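Local coordinates for hypothetical protein, IPT/TIG domain protein (Bacteroides ovatus, PDB 4HW6) that is of unknown function but may act as an auxiliary nutrient-binding protein, probably for carbohydrate, combining an IPT/TIG domain with a six-bladed beta-propeller, at residues N402-I407 with I418-N423; K414-G419 with R427-E432. All coordinates share one frame; numbering follows the deposited sequence.

Overall arrangement
Contacts 1 and 2 lie in one antiparallel sheet, a blade of the beta-propeller, with centres about 12 Å apart. Strand 415-420 serves both: contact 1 pairs its end with strand 404-410 in one beta hairpin, and contact 2 pairs it with strand 425-431 in the next, so Ile-418 and Gly-419 belong to both. Along the chain the three strands follow in order, close to the C-terminus. Strand 109-115, far earlier in sequence, lies beside 425-431, so the blade joins distant parts of the chain, as in the closure of a propeller ring. A salt bridge from Asp-420 OD2 to Arg-427 NH1 (2.6 Å) and packing of Ile-407 on Phe-416 link the contacts directly.

Contact 1: residues N402-I407 with I418-N423; sequences NHPTSI and IGDCDN
Asp-422 meets both Asn-402 and His-403. Its CB lies 3.4 Å from Asn-402 O and also touches CG of the Asn-402 amide, whose plane is turned 55° from the carboxylate. Beyond it, CG comes to the edge of the imidazole, in the ring plane. At the tip, OD2 takes a nearly straight hydrogen bond from His-403 ND1 (2.6 Å), received on its anti lone pair, although ring and carboxylate planes are 59° apart. The Asp-422 backbone N bonds Asn-402 O, so this aspartate grips the incoming loop twice.

His-403 O accepts from two donors, Cys-421 N (3.1 Å) and Thr-405 OG1 (2.8 Å), which approach from opposite faces of the carbonyl plane. From here the chains pair as the first hairpin of the propeller blade, with Thr-405 N bound to Gly-419 O and Gly-419 N to Ser-406 O. Pro-404 CB and Ile-407 pack against the CG2 and CD1 branches of Ile-418 respectively, while on the reverse side Ser-406 OG sits 3.2 Å from Gly-419 CA and bonds Ile-141 O.

Asp-420 turns its carboxylate away from its own backbone N (chi1 -169°), which brings OD1 to Asn-402 N (2.8 Å) through its syn lone pair. OD2 receives Asn-423 ND2 (2.7 Å) from above the carboxylate plane and forms a salt bridge with Arg-427. Replacing this carboxylate by an alanine methyl is likely to leave Asn-402 N without its acceptor, deprive Asn-423 ND2 of a partner and cost Arg-427 one of two carboxylates, Asp-392 remaining. Water 1 joins Asn-402 ND2 to Asn-423 OD1.

Contact 2: residues K414-G419 with R427-E432; sequences KCFYIG and RKIAPE
Ile-429 O lies at the edge of the Phe-416 ring, near its plane and 4.1 Å from CD1, and Tyr-409 meets this ring edge-to-face. On the reverse side of the sheet the Tyr-417 ring stacks with Phe-114 and has Arg-427 O near its plane at one edge. Lys-428 CD approaches the tyrosine ring obliquely. Water 3, in the tyrosine plane, donates to Tyr-417 OH (2.8 Å) and bonds only weakly to Lys-428 NZ; the hydroxyl is also hydrogen-bonded to Asp-410 OD2.

Lys-428 is stretched out fully, with CG trans to the backbone N (chi1 179°), which carries the chain alongside Cys-415: CE stands 3.9 Å from SG. Next to it, Cys-415 CB meets Ala-430 CB at 3.7 Å. On the Phe-416 face, the CB atoms of Phe-416 and Ile-429 touch, and Ile-429 CD1 slants across to CG1 of Ile-418 (4.1 Å).

Two antiparallel hydrogen-bonded pairs hold the strands in register. Phe-416 and Ile-429 exchange two bonds, as do Ile-418 and Arg-427, each of the latter 2.8 Å between the N of one residue and the O of the other. Between them, Lys-428 CA makes a CA-H...O contact with Phe-416 O (3.2 Å).

The hairpin occupies the middle of its blade, flanked by strand 404-410 beside 415-420 and strand 109-115, which carries Phe-114, beside 425-431. Ile-429 packs against Tyr-379 and Ala-380 of strand 375-380 in another sheet.

Contact 1: residues N402-I407 with I418-N423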
loop_
_atom_site.group_PDB
_atom_site.type_symbol
_atom_site.label_atom_id
_atom_site.label_comp_id
_atom_site.label_asym_id
_atom_site.label_seq_id
_atom_site.Cartn_x
_atom_site.Cartn_y
_atom_site.Cartn_z
ATOM N N ASN A 402 -12.612 8.677 -4.667
ATOM C CA ASN A 402 -14.085 8.541 -4.615
ATOM C C ASN A 402 -14.399 7.145 -4.128
ATOM O O ASN A 402 -14.375 6.178 -4.912
ATOM C CB ASN A 402 -14.726 8.800 -5.988
ATOM C CG ASN A 402 -16.230 8.945 -5.919
ATOM O OD1 ASN A 402 -16.842 8.666 -4.872
ATOM N ND2 ASN A 402 -16.841 9.424 -7.023
ATOM N N HIS A 403 -14.669 7.059 -2.834
ATOM C CA HIS A 403 -14.890 5.795 -2.124
ATOM C C HIS A 403 -13.668 4.879 -2.142
ATOM O O HIS A 403 -13.717 3.719 -2.571
ATOM C CB HIS A 403 -16.161 5.117 -2.631
ATOM C CG HIS A 403 -17.394 5.861 -2.271
ATOM N ND1 HIS A 403 -18.490 5.930 -3.100
ATOM C CD2 HIS A 403 -17.720 6.564 -1.158
ATOM C CE1 HIS A 403 -19.433 6.657 -2.516
ATOM N NE2 HIS A 403 -18.998 7.040 -1.330
ATOM N N PRO A 404 -12.537 5.398 -1.643
ATOM C CA PRO A 404 -11.416 4.507 -1.470
ATOM C C PRO A 404 -11.771 3.452 -0.440
ATOM O O PRO A 404 -12.265 3.802 0.629
ATOM C CB PRO A 404 -10.315 5.432 -0.947
ATOM C CG PRO A 404 -11.015 6.559 -0.291
ATOM C CD PRO A 404 -12.341 6.696 -0.982
ATOM N N THR A 405 -11.496 2.183 -0.724
ATOM C CA THR A 405 -12.029 1.092 0.067
ATOM C C THR A 405 -10.997 0.056 0.493
ATOM O O THR A 405 -10.942 -0.333 1.650
ATOM C CB THR A 405 -13.167 0.409 -0.716
ATOM O OG1 THR A 405 -14.170 1.392 -1.014
ATOM C CG2 THR A 405 -13.800 -0.722 0.071
ATOM N N SER A 406 -10.174 -0.378 -0.441
ATOM C CA SER A 406 -9.186 -1.384 -0.214
ATOM C C SER A 406 -7.782 -0.782 -0.259
ATOM O O SER A 406 -7.547 0.285 -0.867
ATOM C CB SER A 406 -9.368 -2.504 -1.255
ATOM O OG SER A 406 -9.236 -1.999 -2.575
ATOM N N ILE A 407 -6.848 -1.446 0.410
ATOM C CA ILE A 407 -5.499 -0.959 0.531
ATOM C C ILE A 407 -4.511 -2.123 0.654
ATOM O O ILE A 407 -4.773 -3.139 1.305
ATOM C CB ILE A 407 -5.366 0.063 1.693
ATOM C CG1 ILE A 407 -3.972 0.692 1.741
ATOM C CG2 ILE A 407 -5.758 -0.587 3.038
ATOM C CD1 ILE A 407 -3.877 1.892 2.687
ATOM N N ILE A 418 -4.324 1.585 -3.706
ATOM C CA ILE A 418 -5.623 1.924 -3.165
ATOM C C ILE A 418 -6.700 1.549 -4.171
ATOM O O ILE A 418 -6.635 1.971 -5.332
ATOM C CB ILE A 418 -5.758 3.445 -2.921
ATOM C CG1 ILE A 418 -4.576 3.977 -2.077
ATOM C CG2 ILE A 418 -7.127 3.772 -2.292
ATOM C CD1 ILE A 418 -4.501 3.419 -0.674
ATOM N N GLY A 419 -7.682 0.767 -3.726
ATOM C CA GLY A 419 -8.837 0.443 -4.541
ATOM C C GLY A 419 -9.837 1.559 -4.405
ATOM O O GLY A 419 -10.556 1.673 -3.394
ATOM N N ASP A 420 -9.866 2.397 -5.426
ATOM C CA ASP A 420 -10.643 3.624 -5.432
ATOM C C ASP A 420 -11.948 3.316 -6.165
ATOM O O ASP A 420 -12.085 3.541 -7.367
ATOM C CB ASP A 420 -9.803 4.688 -6.114
ATOM C CG ASP A 420 -10.361 6.083 -5.979
ATOM O OD1 ASP A 420 -11.193 6.302 -5.096
ATOM O OD2 ASP A 420 -9.870 6.977 -6.721
ATOM N N CYS A 421 -12.910 2.793 -5.397
ATOM C CA CYS A 421 -14.023 2.046 -5.966
ATOM C C CYS A 421 -14.899 2.795 -6.948
ATOM O O CYS A 421 -15.187 2.259 -8.002
ATOM C CB CYS A 421 -14.894 1.426 -4.873
ATOM S SG CYS A 421 -14.040 0.030 -4.163
ATOM N N ASP A 422 -15.288 4.029 -6.639
ATOM C CA ASP A 422 -16.141 4.788 -7.556
ATOM C C ASP A 422 -15.394 5.602 -8.639
ATOM O O ASP A 422 -15.997 6.259 -9.493
ATOM C CB ASP A 422 -17.189 5.559 -6.757
ATOM C CG ASP A 422 -18.420 4.689 -6.448
ATOM O OD1 ASP A 422 -18.929 4.018 -7.377
ATOM O OD2 ASP A 422 -18.902 4.679 -5.307
ATOM N N ASN A 423 -14.080 5.429 -8.686
ATOM C CA ASN A 423 -13.289 5.798 -9.855
ATOM C C ASN A 423 -12.864 4.589 -10.667
ATOM O O ASN A 423 -12.294 4.732 -11.734
ATOM C CB ASN A 423 -12.059 6.602 -9.431
ATOM C CG ASN A 423 -12.420 7.994 -8.996
ATOM O OD1 ASN A 423 -13.324 8.616 -9.586
ATOM N ND2 ASN A 423 -11.756 8.488 -7.955
HETATM O O HOH W 1 -15.041 10.658 -9.037
#

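Contact 2: residues K414-G419 with R427-E432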
loop_
_atom_site.group_PDB
_atom_site.type_symbol
_atom_site.label_atom_id
_atom_site.label_comp_id
_atom_site.label_asym_id
_atom_site.label_seq_id
_atom_site.Cartn_x
_atom_site.Cartn_y
_atom_site.Cartn_z
ATOM N N LYS A 414 7.894 -0.320 -2.589
ATOM C CA LYS A 414 7.723 0.794 -1.640
ATOM C C LYS A 414 6.602 1.762 -2.037
ATOM O O LYS A 414 6.832 2.941 -2.252
ATOM C CB LYS A 414 9.033 1.571 -1.465
ATOM C CG LYS A 414 10.239 0.740 -1.037
ATOM C CD LYS A 414 10.068 0.094 0.323
ATOM C CE LYS A 414 11.390 -0.524 0.792
ATOM N NZ LYS A 414 11.215 -1.835 1.490
ATOM N N CYS A 415 5.384 1.245 -2.121
ATOM C CA CYS A 415 4.224 2.057 -2.507
ATOM C C CYS A 415 2.957 1.435 -1.982
ATOM O O CYS A 415 2.921 0.233 -1.699
ATOM C CB CYS A 415 4.170 2.190 -4.037
ATOM S SG CYS A 415 4.005 0.612 -4.919
ATOM N N PHE A 416 1.922 2.257 -1.811
ATOM C CA PHE A 416 0.594 1.768 -1.527
ATOM C C PHE A 416 -0.199 1.590 -2.830
ATOM O O PHE A 416 -0.047 2.395 -3.769
ATOM C CB PHE A 416 -0.201 2.761 -0.690
ATOM C CG PHE A 416 0.286 2.918 0.718
ATOM C CD1 PHE A 416 1.232 3.865 1.029
ATOM C CD2 PHE A 416 -0.227 2.123 1.733
ATOM C CE1 PHE A 416 1.675 4.028 2.330
ATOM C CE2 PHE A 416 0.222 2.281 3.045
ATOM C CZ PHE A 416 1.156 3.229 3.332
ATOM N N TYR A 417 -1.088 0.598 -2.850
ATOM C CA TYR A 417 -2.161 0.504 -3.860
ATOM C C TYR A 417 -3.476 0.742 -3.128
ATOM O O TYR A 417 -3.696 0.187 -2.043
ATOM C CB TYR A 417 -2.186 -0.852 -4.600
ATOM C CG TYR A 417 -0.854 -1.165 -5.214
ATOM C CD1 TYR A 417 -0.295 -0.324 -6.173
ATOM C CD2 TYR A 417 -0.128 -2.276 -4.806
ATOM C CE1 TYR A 417 0.965 -0.568 -6.678
ATOM C CE2 TYR A 417 1.119 -2.539 -5.320
ATOM C CZ TYR A 417 1.660 -1.692 -6.261
ATOM O OH TYR A 417 2.920 -1.953 -6.736
ATOM N N ILE A 418 -4.324 1.585 -3.706
ATOM C CA ILE A 418 -5.623 1.924 -3.165
ATOM C C ILE A 418 -6.700 1.549 -4.171
ATOM O O ILE A 418 -6.635 1.971 -5.332
ATOM C CB ILE A 418 -5.758 3.445 -2.921
ATOM C CG1 ILE A 418 -4.576 3.977 -2.077
ATOM C CG2 ILE A 418 -7.127 3.772 -2.292
ATOM C CD1 ILE A 418 -4.501 3.419 -0.674
ATOM N N GLY A 419 -7.682 0.767 -3.726
ATOM C CA GLY A 419 -8.837 0.443 -4.541
ATOM C C GLY A 419 -9.837 1.559 -4.405
ATOM O O GLY A 419 -10.556 1.673 -3.394
ATOM N N ARG A 427 -5.300 3.084 -7.533
ATOM C CA ARG A 427 -4.448 4.251 -7.394
ATOM C C ARG A 427 -3.164 3.806 -6.674
ATOM O O ARG A 427 -3.140 2.776 -5.987
ATOM C CB ARG A 427 -5.144 5.343 -6.590
ATOM C CG ARG A 427 -6.545 5.727 -7.053
ATOM C CD ARG A 427 -6.559 6.495 -8.356
ATOM N NE ARG A 427 -6.097 7.879 -8.242
ATOM C CZ ARG A 427 -6.748 8.882 -7.649
ATOM N NH1 ARG A 427 -7.940 8.735 -7.134
ATOM N NH2 ARG A 427 -6.206 10.079 -7.624
ATOM N N LYS A 428 -2.097 4.557 -6.885
ATOM C CA LYS A 428 -0.818 4.301 -6.221
ATOM C C LYS A 428 -0.398 5.517 -5.404
ATOM O O LYS A 428 -0.582 6.655 -5.833
ATOM C CB LYS A 428 0.224 3.957 -7.264
ATOM C CG LYS A 428 1.637 3.691 -6.760
ATOM C CD LYS A 428 2.464 3.231 -7.966
ATOM C CE LYS A 428 3.947 3.305 -7.751
ATOM N NZ LYS A 428 4.643 2.887 -9.018
ATOM N N ILE A 429 0.135 5.271 -4.208
ATOM C CA ILE A 429 0.768 6.340 -3.421
ATOM C C ILE A 429 2.243 5.982 -3.286
ATOM O O ILE A 429 2.582 4.931 -2.747
ATOM C CB ILE A 429 0.131 6.535 -2.021
ATOM C CG1 ILE A 429 -1.378 6.806 -2.124
ATOM C CG2 ILE A 429 0.846 7.680 -1.291
ATOM C CD1 ILE A 429 -2.082 6.940 -0.779
ATOM N N ALA A 430 3.116 6.848 -3.782
ATOM C CA ALA A 430 4.547 6.589 -3.825
ATOM C C ALA A 430 5.259 7.921 -4.016
ATOM O O ALA A 430 4.615 8.940 -4.318
ATOM C CB ALA A 430 4.898 5.663 -5.010
ATOM N N PRO A 431 6.589 7.915 -3.866
ATOM C CA PRO A 431 7.380 9.094 -4.206
ATOM C C PRO A 431 7.158 9.535 -5.640
ATOM O O PRO A 431 7.047 8.696 -6.542
ATOM C CB PRO A 431 8.821 8.613 -4.045
ATOM C CG PRO A 431 8.761 7.472 -3.113
ATOM C CD PRO A 431 7.411 6.830 -3.302
ATOM N N GLU A 432 7.077 10.843 -5.847
ATOM C CA GLU A 432 6.972 11.457 -7.163
ATOM C C GLU A 432 8.190 11.082 -7.996
ATOM O O GLU A 432 9.281 11.099 -7.460
ATOM C CB GLU A 432 6.954 12.984 -7.000
ATOM C CG GLU A 432 8.183 13.546 -6.278
ATOM C CD GLU A 432 8.073 15.021 -5.977
ATOM O OE1 GLU A 432 7.411 15.733 -6.735
ATOM O OE2 GLU A 432 8.669 15.467 -4.981
HETATM O O HOH W 2 4.963 5.015 -0.356
HETATM O O HOH W 3 4.093 -0.439 -8.751
#